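Local atomic coordinates of beta-galactoside alpha-2,6-sialyltransferase (Photobacterium sp., PDB entry 2Z4T), a protein that probably transfers sialic acid from a CMP-linked donor to the galactose of acceptors such as lactose, forming an alpha-2,6 linkage. Residues 34-44 with 75-84; 354-362 with 441-452. All coordinates share one frame; numbering follows the deposited sequence.

Interaction 1 (34-44 with 75-84)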
loop_
_atom_site.group_PDB
_atom_site.type_symbol
_atom_site.label_atom_id
_atom_site.label_comp_id
_atom_site.label_asym_id
_atom_site.label_seq_id
_atom_site.Cartn_x
_atom_site.Cartn_y
_atom_site.Cartn_z
ATOM N N ILE A 34 24.649 5.748 3.240
ATOM C CA ILE A 34 25.645 5.246 4.200
ATOM C C ILE A 34 25.112 5.133 5.604
ATOM O O ILE A 34 24.740 6.115 6.239
ATOM C CB ILE A 34 27.199 5.262 3.938
ATOM C CG1 ILE A 34 27.963 6.170 4.912
ATOM C CG2 ILE A 34 27.530 5.359 2.455
ATOM C CD1 ILE A 34 29.446 5.898 4.953
ATOM N N ILE A 35 24.984 3.878 6.016
ATOM C CA ILE A 35 24.527 3.535 7.351
ATOM C C ILE A 35 25.684 3.078 8.220
ATOM O O ILE A 35 26.736 2.696 7.707
ATOM C CB ILE A 35 23.455 2.440 7.325
ATOM C CG1 ILE A 35 24.036 1.125 6.780
ATOM C CG2 ILE A 35 22.274 2.897 6.513
ATOM C CD1 ILE A 35 23.165 -0.104 7.022
ATOM N N ASP A 36 25.474 3.116 9.539
ATOM C CA ASP A 36 26.464 2.688 10.516
ATOM C C ASP A 36 27.091 1.368 10.096
ATOM O O ASP A 36 26.382 0.428 9.747
ATOM C CB ASP A 36 25.823 2.549 11.903
ATOM C CG ASP A 36 25.299 3.879 12.455
ATOM O OD1 ASP A 36 25.261 4.028 13.699
ATOM O OD2 ASP A 36 24.928 4.776 11.648
ATOM N N GLU A 37 28.421 1.313 10.113
ATOM C CA GLU A 37 29.206 0.073 9.867
ATOM C C GLU A 37 29.245 -0.340 8.413
ATOM O O GLU A 37 29.814 -1.377 8.083
ATOM C CB GLU A 37 28.766 -1.110 10.755
ATOM C CG GLU A 37 28.428 -0.674 12.157
ATOM C CD GLU A 37 28.486 -1.779 13.164
ATOM O OE1 GLU A 37 27.414 -2.219 13.618
ATOM O OE2 GLU A 37 29.600 -2.188 13.527
ATOM N N GLU A 38 28.640 0.459 7.546
ATOM C CA GLU A 38 28.704 0.173 6.130
ATOM C C GLU A 38 30.126 0.420 5.632
ATOM O O GLU A 38 30.776 1.413 5.994
ATOM C CB GLU A 38 27.694 1.003 5.337
ATOM C CG GLU A 38 27.655 0.656 3.848
ATOM C CD GLU A 38 26.594 1.433 3.079
ATOM O OE1 GLU A 38 25.624 1.932 3.711
ATOM O OE2 GLU A 38 26.734 1.546 1.835
ATOM N N TYR A 39 30.600 -0.536 4.838
ATOM C CA TYR A 39 31.861 -0.467 4.141
ATOM C C TYR A 39 31.691 0.360 2.866
ATOM O O TYR A 39 30.683 0.240 2.145
ATOM C CB TYR A 39 32.348 -1.883 3.809
ATOM C CG TYR A 39 33.577 -1.887 2.930
ATOM C CD1 TYR A 39 33.484 -2.216 1.575
ATOM C CD2 TYR A 39 34.832 -1.523 3.444
ATOM C CE1 TYR A 39 34.608 -2.204 0.754
ATOM C CE2 TYR A 39 35.965 -1.504 2.625
ATOM C CZ TYR A 39 35.835 -1.845 1.280
ATOM O OH TYR A 39 36.931 -1.819 0.451
ATOM N N VAL A 40 32.675 1.214 2.603
ATOM C CA VAL A 40 32.665 2.068 1.428
ATOM C C VAL A 40 34.007 1.954 0.757
ATOM O O VAL A 40 35.053 2.027 1.415
ATOM C CB VAL A 40 32.501 3.562 1.786
ATOM C CG1 VAL A 40 32.223 4.374 0.542
ATOM C CG2 VAL A 40 31.394 3.773 2.806
ATOM N N ASN A 41 33.975 1.782 -0.554
ATOM C CA ASN A 41 35.153 1.923 -1.365
ATOM C C ASN A 41 34.889 2.813 -2.578
ATOM O O ASN A 41 34.132 2.436 -3.480
ATOM C CB ASN A 41 35.669 0.570 -1.805
ATOM C CG ASN A 41 37.003 0.683 -2.484
ATOM O OD1 ASN A 41 37.083 0.744 -3.711
ATOM N ND2 ASN A 41 38.061 0.787 -1.686
ATOM N N LEU A 42 35.520 3.987 -2.587
ATOM C CA LEU A 42 35.243 5.017 -3.591
ATOM C C LEU A 42 36.473 5.453 -4.344
ATOM O O LEU A 42 37.499 5.769 -3.745
ATOM C CB LEU A 42 34.640 6.261 -2.938
ATOM C CG LEU A 42 33.234 6.102 -2.376
ATOM C CD1 LEU A 42 32.884 7.323 -1.528
ATOM C CD2 LEU A 42 32.177 5.832 -3.480
ATOM N N GLU A 43 36.345 5.496 -5.663
ATOM C CA GLU A 43 37.386 6.015 -6.534
ATOM C C GLU A 43 37.285 7.528 -6.516
ATOM O O GLU A 43 36.196 8.056 -6.673
ATOM C CB GLU A 43 37.188 5.488 -7.960
ATOM C CG GLU A 43 37.381 3.975 -8.108
ATOM C CD GLU A 43 38.815 3.531 -7.803
ATOM O OE1 GLU A 43 38.978 2.442 -7.202
ATOM O OE2 GLU A 43 39.773 4.273 -8.145
ATOM N N PRO A 44 38.409 8.229 -6.302
ATOM C CA PRO A 44 38.381 9.694 -6.221
ATOM C C PRO A 44 38.228 10.400 -7.574
ATOM O O PRO A 44 37.741 11.520 -7.630
ATOM C CB PRO A 44 39.741 10.028 -5.623
ATOM C CG PRO A 44 40.618 8.915 -6.025
ATOM C CD PRO A 44 39.767 7.692 -6.094
ATOM N N ILE A 75 44.778 4.451 -3.517
ATOM C CA ILE A 75 44.188 5.625 -4.176
ATOM C C ILE A 75 42.659 5.650 -4.056
ATOM O O ILE A 75 42.076 6.708 -3.870
ATOM C CB ILE A 75 44.756 5.926 -5.620
ATOM C CG1 ILE A 75 43.980 5.205 -6.700
ATOM C CG2 ILE A 75 46.261 5.687 -5.710
ATOM C CD1 ILE A 75 42.928 6.094 -7.329
ATOM N N SER A 76 42.014 4.496 -4.100
ATOM C CA SER A 76 40.605 4.479 -3.767
ATOM C C SER A 76 40.404 4.546 -2.245
ATOM O O SER A 76 41.204 4.020 -1.478
ATOM C CB SER A 76 39.894 3.279 -4.389
ATOM O OG SER A 76 40.034 2.133 -3.589
ATOM N N LEU A 77 39.340 5.223 -1.826
ATOM C CA LEU A 77 39.038 5.440 -0.412
ATOM C C LEU A 77 38.306 4.249 0.191
ATOM O O LEU A 77 37.216 3.892 -0.245
ATOM C CB LEU A 77 38.178 6.696 -0.248
ATOM C CG LEU A 77 37.620 6.994 1.150
ATOM C CD1 LEU A 77 38.708 7.556 2.099
ATOM C CD2 LEU A 77 36.398 7.912 1.070
ATOM N N SER A 78 38.909 3.647 1.204
ATOM C CA SER A 78 38.293 2.529 1.878
ATOM C C SER A 78 38.074 2.839 3.363
ATOM O O SER A 78 39.031 3.080 4.107
ATOM C CB SER A 78 39.155 1.291 1.693
ATOM O OG SER A 78 38.322 0.158 1.648
ATOM N N VAL A 79 36.807 2.872 3.775
ATOM C CA VAL A 79 36.426 3.141 5.166
ATOM C C VAL A 79 35.156 2.419 5.584
ATOM O O VAL A 79 34.294 2.103 4.764
ATOM C CB VAL A 79 36.237 4.653 5.466
ATOM C CG1 VAL A 79 37.579 5.304 5.722
ATOM C CG2 VAL A 79 35.502 5.364 4.343
ATOM N N VAL A 80 35.047 2.184 6.878
ATOM C CA VAL A 80 33.875 1.586 7.472
ATOM C C VAL A 80 33.191 2.713 8.236
ATOM O O VAL A 80 33.844 3.415 9.011
ATOM C CB VAL A 80 34.291 0.441 8.434
ATOM C CG1 VAL A 80 33.081 -0.241 9.026
ATOM C CG2 VAL A 80 35.164 -0.584 7.687
ATOM N N ALA A 81 31.897 2.918 8.002
ATOM C CA ALA A 81 31.137 3.924 8.728
ATOM C C ALA A 81 31.146 3.537 10.195
ATOM O O ALA A 81 31.120 2.349 10.502
ATOM C CB ALA A 81 29.721 3.970 8.208
ATOM N N PRO A 82 31.183 4.525 11.111
ATOM C CA PRO A 82 31.278 4.214 12.537
ATOM C C PRO A 82 29.926 3.795 13.103
ATOM O O PRO A 82 28.910 3.877 12.396
ATOM C CB PRO A 82 31.704 5.543 13.155
ATOM C CG PRO A 82 31.133 6.567 12.276
ATOM C CD PRO A 82 31.102 5.976 10.873
ATOM N N ARG A 83 29.928 3.328 14.353
ATOM C CA ARG A 83 28.709 3.103 15.108
ATOM C C ARG A 83 28.374 4.421 15.780
ATOM O O ARG A 83 29.220 5.006 16.448
ATOM C CB ARG A 83 28.925 2.031 16.165
ATOM C CG ARG A 83 29.199 0.686 15.589
ATOM C CD ARG A 83 29.184 -0.378 16.641
ATOM N NE ARG A 83 30.464 -0.496 17.334
ATOM C CZ ARG A 83 30.664 -1.298 18.379
ATOM N NH1 ARG A 83 29.668 -2.052 18.852
ATOM N NH2 ARG A 83 31.859 -1.342 18.959
ATOM N N LEU A 84 27.143 4.896 15.604
ATOM C CA LEU A 84 26.782 6.226 16.100
ATOM C C LEU A 84 25.513 6.210 16.919
ATOM O O LEU A 84 24.752 5.243 16.877
ATOM C CB LEU A 84 26.609 7.209 14.938
ATOM C CG LEU A 84 27.783 7.427 14.000
ATOM C CD1 LEU A 84 27.309 8.213 12.773
ATOM C CD2 LEU A 84 28.930 8.141 14.751
#

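Interaction 2 (354-362 with 441-452). With C5P (cytidine-5'-monophosphate), chain C.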
loop_
_atom_site.group_PDB
_atom_site.type_symbol
_atom_site.label_atom_id
_atom_site.label_comp_id
_atom_site.label_asym_id
_atom_site.label_seq_id
_atom_site.Cartn_x
_atom_site.Cartn_y
_atom_site.Cartn_z
ATOM N N LEU A 354 -18.180 4.317 -29.903
ATOM C CA LEU A 354 -19.057 4.209 -28.737
ATOM C C LEU A 354 -18.361 4.701 -27.468
ATOM O O LEU A 354 -17.137 4.528 -27.326
ATOM C CB LEU A 354 -19.585 2.769 -28.569
ATOM C CG LEU A 354 -20.185 2.089 -29.817
ATOM C CD1 LEU A 354 -20.840 0.751 -29.461
ATOM C CD2 LEU A 354 -21.179 2.987 -30.548
ATOM N N PRO A 355 -19.130 5.338 -26.552
ATOM C CA PRO A 355 -18.585 5.685 -25.237
ATOM C C PRO A 355 -18.239 4.382 -24.533
ATOM O O PRO A 355 -18.753 3.345 -24.920
ATOM C CB PRO A 355 -19.759 6.378 -24.540
ATOM C CG PRO A 355 -20.999 5.859 -25.263
ATOM C CD PRO A 355 -20.545 5.742 -26.691
ATOM N N ASN A 356 -17.366 4.419 -23.532
ATOM C CA ASN A 356 -16.914 3.191 -22.888
ATOM C C ASN A 356 -17.473 2.972 -21.498
ATOM O O ASN A 356 -17.529 3.896 -20.676
ATOM C CB ASN A 356 -15.391 3.169 -22.853
ATOM C CG ASN A 356 -14.803 3.536 -24.184
ATOM O OD1 ASN A 356 -15.159 2.955 -25.212
ATOM N ND2 ASN A 356 -13.943 4.535 -24.189
ATOM N N PHE A 357 -17.867 1.729 -21.248
ATOM C CA PHE A 357 -18.519 1.332 -20.016
ATOM C C PHE A 357 -17.646 0.294 -19.331
ATOM O O PHE A 357 -17.247 -0.679 -19.965
ATOM C CB PHE A 357 -19.903 0.759 -20.341
ATOM C CG PHE A 357 -20.515 -0.064 -19.237
ATOM C CD1 PHE A 357 -20.517 0.381 -17.916
ATOM C CD2 PHE A 357 -21.148 -1.264 -19.535
ATOM C CE1 PHE A 357 -21.096 -0.380 -16.903
ATOM C CE2 PHE A 357 -21.749 -2.024 -18.538
ATOM C CZ PHE A 357 -21.727 -1.586 -17.219
ATOM N N VAL A 358 -17.321 0.517 -18.058
ATOM C CA VAL A 358 -16.613 -0.484 -17.279
ATOM C C VAL A 358 -17.562 -1.052 -16.244
ATOM O O VAL A 358 -18.142 -0.302 -15.459
ATOM C CB VAL A 358 -15.340 0.072 -16.555
ATOM C CG1 VAL A 358 -14.739 -0.993 -15.590
ATOM C CG2 VAL A 358 -14.291 0.526 -17.555
ATOM N N PHE A 359 -17.757 -2.366 -16.270
ATOM C CA PHE A 359 -18.478 -3.024 -15.209
ATOM C C PHE A 359 -17.464 -3.476 -14.174
ATOM O O PHE A 359 -16.473 -4.140 -14.537
ATOM C CB PHE A 359 -19.293 -4.217 -15.714
ATOM C CG PHE A 359 -19.900 -5.028 -14.608
ATOM C CD1 PHE A 359 -21.127 -4.678 -14.067
ATOM C CD2 PHE A 359 -19.211 -6.113 -14.064
ATOM C CE1 PHE A 359 -21.680 -5.415 -13.024
ATOM C CE2 PHE A 359 -19.748 -6.862 -13.016
ATOM C CZ PHE A 359 -20.986 -6.510 -12.491
ATOM N N THR A 360 -17.694 -3.127 -12.901
ATOM C CA THR A 360 -16.798 -3.562 -11.829
ATOM C C THR A 360 -17.396 -4.752 -11.086
ATOM O O THR A 360 -18.535 -4.685 -10.621
ATOM C CB THR A 360 -16.441 -2.412 -10.831
ATOM O OG1 THR A 360 -17.606 -1.978 -10.113
ATOM C CG2 THR A 360 -15.859 -1.243 -11.561
ATOM N N GLY A 361 -16.632 -5.839 -10.963
ATOM C CA GLY A 361 -17.165 -7.078 -10.373
ATOM C C GLY A 361 -16.878 -7.212 -8.893
ATOM O O GLY A 361 -16.242 -6.350 -8.301
ATOM N N THR A 362 -17.358 -8.295 -8.296
ATOM C CA THR A 362 -17.062 -8.607 -6.909
ATOM C C THR A 362 -16.629 -10.074 -6.751
ATOM O O THR A 362 -16.611 -10.833 -7.717
ATOM C CB THR A 362 -18.272 -8.313 -5.978
ATOM O OG1 THR A 362 -17.835 -8.281 -4.616
ATOM C CG2 THR A 362 -19.364 -9.372 -6.134
ATOM N N PRO A 441 -13.446 5.459 -17.622
ATOM C CA PRO A 441 -14.268 5.379 -18.822
ATOM C C PRO A 441 -15.372 6.431 -18.728
ATOM O O PRO A 441 -15.410 7.173 -17.747
ATOM C CB PRO A 441 -14.864 3.991 -18.697
ATOM C CG PRO A 441 -15.039 3.846 -17.225
ATOM C CD PRO A 441 -13.758 4.366 -16.682
ATOM N N ASP A 442 -16.272 6.484 -19.706
ATOM C CA ASP A 442 -17.438 7.369 -19.614
ATOM C C ASP A 442 -18.473 6.912 -18.595
ATOM O O ASP A 442 -19.157 7.740 -18.006
ATOM C CB ASP A 442 -18.121 7.515 -20.968
ATOM C CG ASP A 442 -17.164 7.937 -22.025
ATOM O OD1 ASP A 442 -16.697 9.098 -21.947
ATOM O OD2 ASP A 442 -16.849 7.099 -22.898
ATOM N N ALA A 443 -18.618 5.605 -18.404
ATOM C CA ALA A 443 -19.589 5.122 -17.428
ATOM C C ALA A 443 -19.026 3.964 -16.651
ATOM O O ALA A 443 -18.381 3.073 -17.210
ATOM C CB ALA A 443 -20.910 4.722 -18.103
ATOM N N VAL A 444 -19.266 3.988 -15.353
ATOM C CA VAL A 444 -18.924 2.862 -14.496
ATOM C C VAL A 444 -20.111 2.462 -13.650
ATOM O O VAL A 444 -20.804 3.312 -13.092
ATOM C CB VAL A 444 -17.582 3.054 -13.686
ATOM C CG1 VAL A 444 -17.027 4.496 -13.721
ATOM C CG2 VAL A 444 -17.621 2.442 -12.292
ATOM N N ALA A 445 -20.373 1.160 -13.636
ATOM C CA ALA A 445 -21.396 0.553 -12.793
ATOM C C ALA A 445 -20.890 -0.809 -12.323
ATOM O O ALA A 445 -19.919 -1.341 -12.864
ATOM C CB ALA A 445 -22.702 0.428 -13.534
ATOM N N GLY A 446 -21.515 -1.366 -11.298
ATOM C CA GLY A 446 -21.071 -2.637 -10.790
ATOM C C GLY A 446 -21.545 -2.939 -9.394
ATOM O O GLY A 446 -22.512 -2.341 -8.885
ATOM N N ILE A 447 -20.856 -3.885 -8.771
ATOM C CA ILE A 447 -21.261 -4.371 -7.479
ATOM C C ILE A 447 -20.634 -3.524 -6.379
ATOM O O ILE A 447 -19.491 -3.079 -6.485
ATOM C CB ILE A 447 -20.909 -5.875 -7.301
ATOM C CG1 ILE A 447 -21.355 -6.705 -8.528
ATOM C CG2 ILE A 447 -21.449 -6.412 -5.961
ATOM C CD1 ILE A 447 -22.852 -6.644 -8.880
ATOM N N ALA A 448 -21.407 -3.300 -5.329
ATOM C CA ALA A 448 -20.947 -2.580 -4.147
ATOM C C ALA A 448 -19.546 -3.030 -3.764
ATOM O O ALA A 448 -19.259 -4.234 -3.655
ATOM C CB ALA A 448 -21.922 -2.820 -2.994
ATOM N N SER A 449 -18.678 -2.050 -3.543
ATOM C CA SER A 449 -17.266 -2.306 -3.369
ATOM C C SER A 449 -16.629 -1.105 -2.732
ATOM O O SER A 449 -17.137 0.023 -2.873
ATOM C CB SER A 449 -16.626 -2.509 -4.735
ATOM O OG SER A 449 -15.208 -2.421 -4.638
ATOM N N SER A 450 -15.492 -1.332 -2.085
ATOM C CA SER A 450 -14.668 -0.255 -1.557
ATOM C C SER A 450 -14.296 0.770 -2.626
ATOM O O SER A 450 -14.077 1.955 -2.332
ATOM C CB SER A 450 -13.398 -0.816 -0.928
ATOM O OG SER A 450 -13.696 -1.895 -0.061
ATOM N N LEU A 451 -14.242 0.334 -3.877
ATOM C CA LEU A 451 -13.816 1.238 -4.931
ATOM C C LEU A 451 -14.796 2.425 -5.050
ATOM O O LEU A 451 -14.379 3.553 -5.335
ATOM C CB LEU A 451 -13.583 0.482 -6.255
ATOM C CG LEU A 451 -14.803 -0.013 -7.049
ATOM C CD1 LEU A 451 -15.361 1.108 -7.947
ATOM C CD2 LEU A 451 -14.489 -1.284 -7.865
ATOM N N TYR A 452 -16.076 2.174 -4.776
ATOM C CA TYR A 452 -17.098 3.228 -4.762
ATOM C C TYR A 452 -17.025 4.182 -3.572
ATOM O O TYR A 452 -17.746 5.199 -3.559
ATOM C CB TYR A 452 -18.520 2.649 -4.907
ATOM C CG TYR A 452 -18.701 2.000 -6.262
ATOM C CD1 TYR A 452 -18.798 2.780 -7.429
ATOM C CD2 TYR A 452 -18.715 0.612 -6.396
ATOM C CE1 TYR A 452 -18.944 2.188 -8.670
ATOM C CE2 TYR A 452 -18.859 0.017 -7.641
ATOM C CZ TYR A 452 -18.966 0.802 -8.776
ATOM O OH TYR A 452 -19.096 0.199 -10.023
HETATM O O3P C5P C . -14.670 -4.938 -3.622
HETATM P P C5P C . -13.828 -4.641 -2.438
HETATM O O1P C5P C . -13.241 -5.956 -1.946
HETATM O O2P C5P C . -14.514 -3.726 -1.444
HETATM O "O5'" C5P C . -12.643 -3.747 -2.984
HETATM C "C5'" C5P C . -11.462 -3.520 -2.247
HETATM C "C4'" C5P C . -10.454 -2.993 -3.266
HETATM O "O4'" C5P C . -10.225 -3.981 -4.280
HETATM C "C3'" C5P C . -10.947 -1.787 -4.044
HETATM O "O3'" C5P C . -10.636 -0.550 -3.411
HETATM C "C2'" C5P C . -10.144 -1.895 -5.310
HETATM O "O2'" C5P C . -8.781 -1.540 -5.071
HETATM C "C1'" C5P C . -10.072 -3.365 -5.566
HETATM N N1 C5P C . -11.114 -3.765 -6.509
HETATM C C2 C5P C . -10.898 -3.567 -7.900
HETATM N N3 C5P C . -11.836 -3.947 -8.804
HETATM C C4 C5P C . -13.004 -4.513 -8.395
HETATM C C5 C5P C . -13.248 -4.720 -7.020
HETATM C C6 C5P C . -12.270 -4.338 -6.086
HETATM O O2 C5P C . -9.858 -3.038 -8.317
HETATM N N4 C5P C . -13.912 -4.889 -9.330
HETATM O O HOH W 1 -17.302 -3.740 -8.135
HETATM O O HOH W 2 -17.005 -5.984 -4.142
#

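Interaction 1 (34-44 with 75-84)
Val40 and Val79 face each other as a hydrogen-bonded pair, Val40 N 2.8 Å from Val79 O, and Leu42 and Leu77 form the next such pair. These backbone bonds set the register of strands 39-42 and 77-80, which run antiparallel with their axes 4.7 Å apart. Ala81 N continues the pattern with a nearly straight bond to Glu38 O (2.7 Å, 174°). The type II turn Ile35 to Glu38, which leads into strand 39-42, lies at this end; there Glu37 N makes two weak bonds, to Ala81 O and Pro82 O.

Polar side chains gather on the face that carries Tyr39, Asn41 and Ser78. With CG of Tyr39 opposite the backbone N (chi1 173°), the ring runs along the strand and its hydroxyl donates to Ser78 OG at 2.7 Å; that oxygen lies near the ring plane, at the edge. Asn41 ND2 donates to Ser76 OG at 3.1 Å and more weakly to Ser78 OG. At the turn, Leu84 N reaches Asp36 OD1 (2.8 Å) from above the carboxylate plane, while Arg193 forms a salt bridge with OD2, so both carboxylate oxygens are engaged.

Val40, Val79, Leu42 and Leu77 point to the other face, the branched valines suiting the extended backbone. At the turn end, small Ala81 lets Ile34 CD1 approach its CB to 3.8 Å. Leu77 and Pro44 rest on Trp57 of strand 52-61, whereas Ile34 and Leu84 pack against strand 103-122, joining this antiparallel two-strand pair to the immunoglobulin-like sandwich.

Interaction 2 (354-362 with 441-452)
Thr360 and Tyr452 approach from opposite directions, and the tyrosine hydroxyl donates to Thr360 OG1 at 2.6 Å. The threonine oxygen sits between its backbone N and carbonyl carbon (chi1 65°), a position that directs it across to the phenol and lets it also donate to a water held by Gly361 O and Ile447 O. Gly446 fits where Thr360 OG1 crowds the position a CB would take, and its backbone angles are ones that only glycine readily adopts. Leu451 CD2 meets Thr360 CB tip to tip, 3.7 Å away, and also touches the cytosine, while Leu451 CD1 lies over the centre of the Tyr452 ring.

Phe357 turns a ring edge to the neighbouring strand, CE1 lying 3.8 Å from Ala445 CB; the small alanines admit this broad ring. Phe359 crosses Ile447 obliquely, and Val358 CG2 presses on Pro441 CG at 3.4 Å, the two side chains nearly perpendicular. At the far end Asp442 OD2 accepts from Asn356 N through its anti lone pair (2.8 Å, 162°).

Gly361 O accepts the cytosine amino group N4 at 2.9 Å, and Ser449 OG donates to phosphate oxygen O3P while accepting from Leu451 N in an ST turn. The backbone N of Ser450 grips O2P at 2.7 Å.

The parallel strands 356-360 and 443-447 are central in a six-strand sheet, flanked by strands 399-403 and 460-465; helix 371-386 packs on Phe359, and Tyr452 touches Ile460 and Ile463.

In the fold
Interaction 1 belongs to the N-terminal immunoglobulin-like domain and interaction 2 to a Rossmann-like sheet of the GT-B glycosyltransferase. Their centres are 54 Å apart and their nearest atoms about 37 Å, on opposite sides of the chain's centre, so neither touches the other. Residues 34-44 with 75-84 lie away from the ligand and metal sites, whereas 354-362 with 441-452 end at the CMP pocket, which His405, Glu432 and others complete. The acceptor lies farther off, the side chain of Thr362 being about 9 Å from the bound beta-D-galactopyranose (GAL). At the other end of interaction 2, the Asn356 side chain is about 3 Å from a magnesium ion, whose site includes Asp399.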